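Local coordinates for protein phosphonate monoester hydrolase (Ruegeria pomeroyi, PDB 4UPK) that is a hydrolase of the sulfatase family, in the alkaline phosphatase clan, at residues A[428-440]-A[452-465]. Sequence-based numbering, arbitrary orientation.
Sequences RQYSFSELDISEP and FGPSAGAVAILRDA
Ser-431, Ser-433 and Arg-463 meet on one face of an antiparallel ladder, strand 431-436 against strand 458-463, the first two strands of the four-stranded antiparallel sheet of this sulfatase-family fold. Backbone bonds tie Ser-431 to Arg-463, Ser-433 to Ile-461 and Leu-435 to Val-459, and just beyond the last strand pair Ile-437 N donates to Gly-457 O.

Arg-463 CB, CG and CD all run past Ser-431 OG, CB and CD at 3.3 Å. CG anti to the carbonyl carbon (chi1 -60°) and an extended chain from there to NE bring CD so close. NE turns to a salt bridge with Asp-365. NH1 donates to Ser-431 OG at 3.1 Å, nearly straight at 165°, and also to Ser-433 OG. NH2 reaches that same Ser-433 OG at 2.9 Å, an end-on grip on one oxygen, which in turn donates its proton to Ser-77 O. Both hydroxyl oxygens lie in the guanidinium plane, and Ile-461 CG2 lies above one face, offset toward its rim.

On the face bearing Phe-432, Leu-462 CD1 lies over the Tyr-430 ring in a CH-pi contact, 4.0 Å from its centroid, while the tyrosine hydroxyl bonds to His-512. Ending the first strand, Asp-436 forms an Asx turn: its OD1 takes Ser-438 N and, through the syn lone pair, Ser-438 OG at 2.7 Å, while a water joins Asp-436 OD2 to Pro-454 O and Gly-457 N.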
loop_
_atom_site.group_PDB
_atom_site.type_symbol
_atom_site.label_atom_id
_atom_site.label_comp_id
_atom_site.label_asym_id
_atom_site.label_seq_id
_atom_site.Cartn_x
_atom_site.Cartn_y
_atom_site.Cartn_z
ATOM N N ARG A 428 20.009 -25.012 19.904
ATOM C CA ARG A 428 21.265 -24.594 19.288
ATOM C C ARG A 428 22.459 -25.303 19.902
ATOM O O ARG A 428 22.483 -25.460 21.120
ATOM C CB ARG A 428 21.438 -23.120 19.635
ATOM C CG ARG A 428 21.829 -22.295 18.481
ATOM C CD ARG A 428 21.842 -20.876 18.930
ATOM N NE ARG A 428 20.704 -20.188 18.350
ATOM C CZ ARG A 428 19.705 -19.662 19.042
ATOM N NH1 ARG A 428 19.704 -19.716 20.371
ATOM N NH2 ARG A 428 18.718 -19.041 18.415
ATOM N N GLN A 429 23.458 -25.689 19.087
ATOM C CA GLN A 429 24.706 -26.262 19.605
ATOM C C GLN A 429 25.929 -25.368 19.274
ATOM O O GLN A 429 27.068 -25.655 19.652
ATOM C CB GLN A 429 24.874 -27.720 19.192
ATOM C CG GLN A 429 23.970 -28.625 20.033
ATOM C CD GLN A 429 24.205 -30.075 19.766
ATOM O OE1 GLN A 429 23.516 -30.694 18.946
ATOM N NE2 GLN A 429 25.174 -30.650 20.464
ATOM N N TYR A 430 25.648 -24.258 18.586
ATOM C CA TYR A 430 26.600 -23.249 18.150
ATOM C C TYR A 430 25.849 -21.925 18.021
ATOM O O TYR A 430 24.631 -21.929 17.878
ATOM C CB TYR A 430 27.228 -23.639 16.780
ATOM C CG TYR A 430 26.238 -23.711 15.645
ATOM C CD1 TYR A 430 25.875 -22.567 14.936
ATOM C CD2 TYR A 430 25.629 -24.910 15.302
ATOM C CE1 TYR A 430 24.927 -22.619 13.915
ATOM C CE2 TYR A 430 24.686 -24.978 14.280
ATOM C CZ TYR A 430 24.340 -23.830 13.583
ATOM O OH TYR A 430 23.386 -23.908 12.590
ATOM N N SER A 431 26.570 -20.803 18.026
ATOM C CA SER A 431 25.969 -19.489 17.799
ATOM C C SER A 431 26.529 -18.916 16.490
ATOM O O SER A 431 27.582 -19.336 15.997
ATOM C CB SER A 431 26.172 -18.554 18.995
ATOM O OG SER A 431 27.540 -18.216 19.163
ATOM N N PHE A 432 25.786 -18.005 15.896
ATOM C CA PHE A 432 26.135 -17.441 14.608
ATOM C C PHE A 432 26.046 -15.892 14.602
ATOM O O PHE A 432 25.020 -15.318 14.997
ATOM C CB PHE A 432 25.196 -18.071 13.546
ATOM C CG PHE A 432 25.406 -17.607 12.133
ATOM C CD1 PHE A 432 26.344 -18.227 11.313
ATOM C CD2 PHE A 432 24.633 -16.583 11.602
ATOM C CE1 PHE A 432 26.511 -17.825 9.996
ATOM C CE2 PHE A 432 24.795 -16.185 10.288
ATOM C CZ PHE A 432 25.746 -16.794 9.498
ATOM N N SER A 433 27.098 -15.238 14.107
ATOM C CA SER A 433 27.152 -13.777 13.980
ATOM C C SER A 433 27.600 -13.361 12.586
ATOM O O SER A 433 28.277 -14.113 11.911
ATOM C CB SER A 433 28.070 -13.154 15.038
ATOM O OG SER A 433 27.637 -13.509 16.337
ATOM N N GLU A 434 27.214 -12.166 12.163
ATOM C CA GLU A 434 27.560 -11.602 10.865
ATOM C C GLU A 434 28.068 -10.161 10.999
ATOM O O GLU A 434 27.710 -9.440 11.936
ATOM C CB GLU A 434 26.348 -11.616 9.916
ATOM C CG GLU A 434 25.911 -12.990 9.456
ATOM C CD GLU A 434 24.726 -12.935 8.517
ATOM O OE1 GLU A 434 24.933 -12.690 7.307
ATOM O OE2 GLU A 434 23.582 -12.982 9.014
ATOM N N LEU A 435 28.876 -9.734 10.027
ATOM C CA LEU A 435 29.399 -8.369 9.970
ATOM C C LEU A 435 29.515 -7.997 8.512
ATOM O O LEU A 435 29.547 -8.877 7.658
ATOM C CB LEU A 435 30.781 -8.291 10.686
ATOM C CG LEU A 435 31.349 -6.901 11.021
ATOM C CD1 LEU A 435 30.655 -6.286 12.231
ATOM C CD2 LEU A 435 32.851 -6.987 11.305
ATOM N N ASP A 436 29.480 -6.703 8.216
ATOM C CA ASP A 436 29.653 -6.227 6.856
ATOM C C ASP A 436 30.744 -5.180 6.907
ATOM O O ASP A 436 30.602 -4.173 7.619
ATOM C CB ASP A 436 28.354 -5.685 6.218
ATOM C CG ASP A 436 28.502 -5.502 4.715
ATOM O OD1 ASP A 436 29.255 -4.605 4.299
ATOM O OD2 ASP A 436 27.956 -6.325 3.961
ATOM N N ILE A 437 31.865 -5.465 6.195
ATOM C CA ILE A 437 33.064 -4.630 6.124
ATOM C C ILE A 437 33.162 -3.800 4.828
ATOM O O ILE A 437 34.259 -3.430 4.410
ATOM C CB ILE A 437 34.376 -5.379 6.540
ATOM C CG1 ILE A 437 34.690 -6.576 5.631
ATOM C CG2 ILE A 437 34.331 -5.767 8.024
ATOM C CD1 ILE A 437 36.038 -7.082 5.733
ATOM N N SER A 438 32.001 -3.488 4.216
ATOM C CA SER A 438 31.889 -2.646 3.019
ATOM C C SER A 438 30.924 -1.469 3.296
ATOM O O SER A 438 30.143 -1.526 4.242
ATOM C CB SER A 438 31.421 -3.460 1.814
ATOM O OG SER A 438 30.029 -3.734 1.864
ATOM N N GLU A 439 31.048 -0.386 2.519
ATOM C CA GLU A 439 30.233 0.829 2.632
ATOM C C GLU A 439 29.992 1.312 1.213
ATOM O O GLU A 439 30.978 1.608 0.528
ATOM C CB GLU A 439 30.929 1.901 3.499
ATOM C CG GLU A 439 30.035 3.078 3.871
ATOM C CD GLU A 439 28.844 2.727 4.740
ATOM O OE1 GLU A 439 29.043 2.288 5.897
ATOM O OE2 GLU A 439 27.703 2.880 4.255
ATOM N N PRO A 440 28.712 1.269 0.721
ATOM C CA PRO A 440 28.440 1.597 -0.699
ATOM C C PRO A 440 28.938 2.928 -1.257
ATOM O O PRO A 440 29.392 2.953 -2.396
ATOM C CB PRO A 440 26.918 1.472 -0.807
ATOM C CG PRO A 440 26.518 0.589 0.317
ATOM C CD PRO A 440 27.469 0.888 1.427
ATOM N N PHE A 452 37.780 -5.337 -2.642
ATOM C CA PHE A 452 36.454 -5.908 -2.904
ATOM C C PHE A 452 35.365 -4.812 -2.901
ATOM O O PHE A 452 35.523 -3.778 -2.251
ATOM C CB PHE A 452 36.130 -7.040 -1.878
ATOM C CG PHE A 452 36.096 -6.584 -0.429
ATOM C CD1 PHE A 452 34.916 -6.126 0.147
ATOM C CD2 PHE A 452 37.248 -6.619 0.360
ATOM C CE1 PHE A 452 34.890 -5.681 1.474
ATOM C CE2 PHE A 452 37.219 -6.181 1.691
ATOM C CZ PHE A 452 36.048 -5.692 2.232
ATOM N N GLY A 453 34.256 -5.082 -3.592
ATOM C CA GLY A 453 33.128 -4.157 -3.691
ATOM C C GLY A 453 32.076 -4.341 -2.618
ATOM O O GLY A 453 32.189 -5.250 -1.782
ATOM N N PRO A 454 30.994 -3.512 -2.655
ATOM C CA PRO A 454 29.969 -3.588 -1.590
ATOM C C PRO A 454 28.984 -4.767 -1.587
ATOM O O PRO A 454 28.076 -4.791 -0.750
ATOM C CB PRO A 454 29.294 -2.220 -1.660
ATOM C CG PRO A 454 29.424 -1.818 -3.091
ATOM C CD PRO A 454 30.729 -2.383 -3.579
ATOM N N SER A 455 29.167 -5.742 -2.506
ATOM C CA SER A 455 28.404 -6.986 -2.572
ATOM C C SER A 455 29.209 -8.103 -1.867
ATOM O O SER A 455 28.674 -9.183 -1.620
ATOM C CB SER A 455 28.136 -7.387 -4.031
ATOM O OG SER A 455 27.052 -6.658 -4.588
ATOM N N ALA A 456 30.494 -7.842 -1.557
ATOM C CA ALA A 456 31.416 -8.819 -0.947
ATOM C C ALA A 456 31.976 -8.412 0.431
ATOM O O ALA A 456 33.045 -8.883 0.833
ATOM C CB ALA A 456 32.547 -9.131 -1.920
ATOM N N GLY A 457 31.225 -7.596 1.157
ATOM C CA GLY A 457 31.628 -7.121 2.474
ATOM C C GLY A 457 31.275 -8.016 3.651
ATOM O O GLY A 457 31.728 -7.763 4.771
ATOM N N ALA A 458 30.456 -9.067 3.415
ATOM C CA ALA A 458 29.992 -9.964 4.476
ATOM C C ALA A 458 31.027 -10.877 5.116
ATOM O O ALA A 458 31.860 -11.492 4.449
ATOM C CB ALA A 458 28.784 -10.758 4.025
ATOM N N VAL A 459 30.960 -10.937 6.446
ATOM C CA VAL A 459 31.782 -11.770 7.312
ATOM C C VAL A 459 30.775 -12.602 8.128
ATOM O O VAL A 459 29.687 -12.107 8.456
ATOM C CB VAL A 459 32.708 -10.942 8.243
ATOM C CG1 VAL A 459 33.763 -11.837 8.873
ATOM C CG2 VAL A 459 33.381 -9.787 7.500
ATOM N N ALA A 460 31.115 -13.869 8.399
ATOM C CA ALA A 460 30.296 -14.767 9.196
ATOM C C ALA A 460 31.161 -15.463 10.245
ATOM O O ALA A 460 32.330 -15.767 9.973
ATOM C CB ALA A 460 29.600 -15.775 8.312
ATOM N N ILE A 461 30.601 -15.621 11.473
ATOM C CA ILE A 461 31.256 -16.249 12.638
ATOM C C ILE A 461 30.387 -17.421 13.150
ATOM O O ILE A 461 29.187 -17.247 13.344
ATOM C CB ILE A 461 31.535 -15.209 13.777
ATOM C CG1 ILE A 461 32.327 -13.955 13.272
ATOM C CG2 ILE A 461 32.215 -15.861 15.002
ATOM C CD1 ILE A 461 31.957 -12.654 13.915
ATOM N N LEU A 462 30.991 -18.600 13.370
ATOM C CA LEU A 462 30.302 -19.758 13.940
ATOM C C LEU A 462 31.033 -20.185 15.218
ATOM O O LEU A 462 32.199 -20.546 15.156
ATOM C CB LEU A 462 30.159 -20.936 12.933
ATOM C CG LEU A 462 29.258 -22.092 13.398
ATOM C CD1 LEU A 462 28.354 -22.561 12.286
ATOM C CD2 LEU A 462 30.077 -23.262 13.949
ATOM N N ARG A 463 30.352 -20.129 16.365
ATOM C CA ARG A 463 30.931 -20.485 17.660
ATOM C C ARG A 463 30.463 -21.851 18.068
ATOM O O ARG A 463 29.325 -22.026 18.484
ATOM C CB ARG A 463 30.616 -19.452 18.752
ATOM C CG ARG A 463 31.133 -18.056 18.432
ATOM C CD ARG A 463 30.648 -17.042 19.420
ATOM N NE ARG A 463 30.819 -15.691 18.893
ATOM C CZ ARG A 463 29.888 -15.027 18.216
ATOM N NH1 ARG A 463 28.691 -15.567 18.014
ATOM N NH2 ARG A 463 30.145 -13.812 17.744
ATOM N N ASP A 464 31.346 -22.822 17.914
ATOM C CA ASP A 464 31.157 -24.213 18.273
ATOM C C ASP A 464 31.701 -24.358 19.714
ATOM O O ASP A 464 32.374 -23.446 20.209
ATOM C CB ASP A 464 31.933 -25.044 17.218
ATOM C CG ASP A 464 32.210 -26.492 17.504
ATOM O OD1 ASP A 464 31.262 -27.291 17.464
ATOM O OD2 ASP A 464 33.386 -26.839 17.678
ATOM N N ALA A 465 31.382 -25.468 20.397
ATOM C CA ALA A 465 31.839 -25.742 21.773
ATOM C C ALA A 465 33.385 -25.652 21.936
ATOM O O ALA A 465 33.881 -25.194 22.974
ATOM C CB ALA A 465 31.348 -27.113 22.217
HETATM O O HOH W 1 29.103 -27.366 19.495
HETATM O O HOH W 2 28.500 -6.715 0.991
#